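Local coordinates for protein tylactone synthase starter module and modules 1 & 2 (Streptomyces fradiae, PDB 2Z5L) that probably reduces, with a nicotinamide cofactor, the beta-keto group of a growing polyketide chain, acting as the first ketoreductase of the tylosin synthase, at residues R417-A420 / A425-V428. Numbering follows the deposited sequence.
Sequences RRRA and ATSV
Arg418 and Arg419, neighbours on helix 402-419, reach past Ala425 on two sides, one meeting its methyl and the other its carbonyl. The Arg419 chain is bent twice, at chi2 (-76°) and chi3 (-75°), which brings CD to 3.4 Å from Ala425 O and turns the guanidinium edge toward that oxygen. NH1 of Arg419 donates to Ala425 O at 2.8 Å; the acceptor lies practically in the guanidinium plane and the donor sits almost in line with the carbonyl bond. Asn471 O, bonded by NH2, and Asp472 O, bonded by NH1, hold the same guanidinium, so three main-chain oxygens grip the group and fix its rotation. The contact closes the helix-to-strand turn of the beta-alpha-beta unit formed by strand 386-391, helix 402-419 and strand 426-430, within the Rossmann-type core of this short-chain dehydrogenase/reductase-like ketoreductase domain. The Ala425 methyl lies along the Arg418 side chain: its CB is 3.6 Å from both CB and CD of Arg418. A bend at chi3 (67°) brings NE of Arg418 to 3.4 Å from Ala425 CB, which meets the guanidinium at its edge. The head group of the buried Arg418 is fixed by Pro424 O at NE and His374 ND1 at NH1, with a cation-pi contact to Phe386, a residue the Ala425 methyl also touches.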
ATOM      1  N   ARG A 417       7.150  10.075   4.448  1.00 35.93           N
ATOM      2  CA  ARG A 417       7.115  11.011   5.550  1.00 37.33           C
ATOM      3  C   ARG A 417       8.435  11.073   6.305  1.00 38.16           C
ATOM      4  O   ARG A 417       8.841  12.142   6.774  1.00 40.98           O
ATOM      5  CB  ARG A 417       5.979  10.677   6.514  1.00 35.55           C
ATOM      6  CG  ARG A 417       4.595  10.866   5.909  1.00 33.23           C
ATOM      7  CD  ARG A 417       3.544  10.910   6.995  1.00 32.55           C
ATOM      8  NE  ARG A 417       3.593   9.734   7.864  1.00 31.56           N
ATOM      9  CZ  ARG A 417       3.120   8.534   7.528  1.00 29.91           C
ATOM     10  NH1 ARG A 417       2.562   8.347   6.341  1.00 26.17           N
ATOM     11  NH2 ARG A 417       3.187   7.524   8.385  1.00 30.12           N
ATOM     12  N   ARG A 418       9.109   9.934   6.427  1.00 38.02           N
ATOM     13  CA  ARG A 418      10.389   9.884   7.144  1.00 38.87           C
ATOM     14  C   ARG A 418      11.493  10.676   6.460  1.00 38.21           C
ATOM     15  O   ARG A 418      12.131  11.526   7.076  1.00 37.60           O
ATOM     16  CB  ARG A 418      10.867   8.436   7.313  1.00 37.25           C
ATOM     17  CG  ARG A 418      10.312   7.723   8.527  1.00 35.49           C
ATOM     18  CD  ARG A 418      10.902   6.322   8.644  1.00 35.20           C
ATOM     19  NE  ARG A 418      12.335   6.333   8.944  1.00 33.81           N
ATOM     20  CZ  ARG A 418      12.850   6.512  10.158  1.00 32.30           C
ATOM     21  NH1 ARG A 418      12.052   6.696  11.200  1.00 31.90           N
ATOM     22  NH2 ARG A 418      14.167   6.503  10.332  1.00 34.31           N
ATOM     23  N   ARG A 419      11.715  10.377   5.187  1.00 39.76           N
ATOM     24  CA  ARG A 419      12.750  11.040   4.427  1.00 42.49           C
ATOM     25  C   ARG A 419      12.530  12.545   4.396  1.00 43.61           C
ATOM     26  O   ARG A 419      13.413  13.308   4.778  1.00 44.91           O
ATOM     27  CB  ARG A 419      12.797  10.458   3.017  1.00 42.04           C
ATOM     28  CG  ARG A 419      13.319   9.028   2.983  1.00 43.76           C
ATOM     29  CD  ARG A 419      14.829   8.992   3.163  1.00 47.15           C
ATOM     30  NE  ARG A 419      15.499   9.424   1.936  1.00 47.90           N
ATOM     31  CZ  ARG A 419      15.729   8.636   0.893  1.00 48.94           C
ATOM     32  NH1 ARG A 419      15.361   7.360   0.923  1.00 49.67           N
ATOM     33  NH2 ARG A 419      16.289   9.138  -0.198  1.00 50.02           N
ATOM     34  N   ALA A 420      11.347  12.970   3.965  1.00 44.80           N
ATOM     35  CA  ALA A 420      11.036  14.391   3.895  1.00 45.74           C
ATOM     36  C   ALA A 420      11.187  15.063   5.255  1.00 45.83           C
ATOM     37  O   ALA A 420      11.145  16.290   5.364  1.00 47.96           O
ATOM     38  CB  ALA A 420       9.623  14.593   3.354  1.00 47.69           C
ATOM     39  N   ALA A 425      15.164   6.147   5.442  1.00 37.70           N
ATOM     40  CA  ALA A 425      14.063   5.231   5.160  1.00 37.96           C
ATOM     41  C   ALA A 425      14.020   4.858   3.683  1.00 37.57           C
ATOM     42  O   ALA A 425      14.261   5.695   2.818  1.00 38.53           O
ATOM     43  CB  ALA A 425      12.725   5.867   5.577  1.00 38.73           C
ATOM     44  N   THR A 426      13.703   3.597   3.409  1.00 36.36           N
ATOM     45  CA  THR A 426      13.603   3.076   2.046  1.00 36.56           C
ATOM     46  C   THR A 426      12.463   2.044   2.053  1.00 36.79           C
ATOM     47  O   THR A 426      12.411   1.183   2.934  1.00 36.75           O
ATOM     48  CB  THR A 426      14.909   2.362   1.619  1.00 38.56           C
ATOM     49  OG1 THR A 426      16.038   3.195   1.907  1.00 41.39           O
ATOM     50  CG2 THR A 426      14.884   2.056   0.137  1.00 40.78           C
ATOM     51  N   SER A 427      11.558   2.122   1.079  1.00 35.09           N
ATOM     52  CA  SER A 427      10.431   1.188   1.003  1.00 32.93           C
ATOM     53  C   SER A 427      10.372   0.526  -0.366  1.00 32.44           C
ATOM     54  O   SER A 427      10.188   1.199  -1.382  1.00 32.74           O
ATOM     55  CB  SER A 427       9.108   1.919   1.282  1.00 33.14           C
ATOM     56  OG  SER A 427       8.008   1.023   1.282  1.00 32.80           O
ATOM     57  N   VAL A 428      10.532  -0.795  -0.398  1.00 29.81           N
ATOM     58  CA  VAL A 428      10.514  -1.528  -1.662  1.00 28.62           C
ATOM     59  C   VAL A 428       9.260  -2.384  -1.808  1.00 28.45           C
ATOM     60  O   VAL A 428       8.988  -3.242  -0.974  1.00 28.95           O
ATOM     61  CB  VAL A 428      11.751  -2.441  -1.796  1.00 27.68           C
ATOM     62  CG1 VAL A 428      11.791  -3.047  -3.183  1.00 27.65           C
ATOM     63  CG2 VAL A 428      13.024  -1.650  -1.524  1.00 29.24           C
TER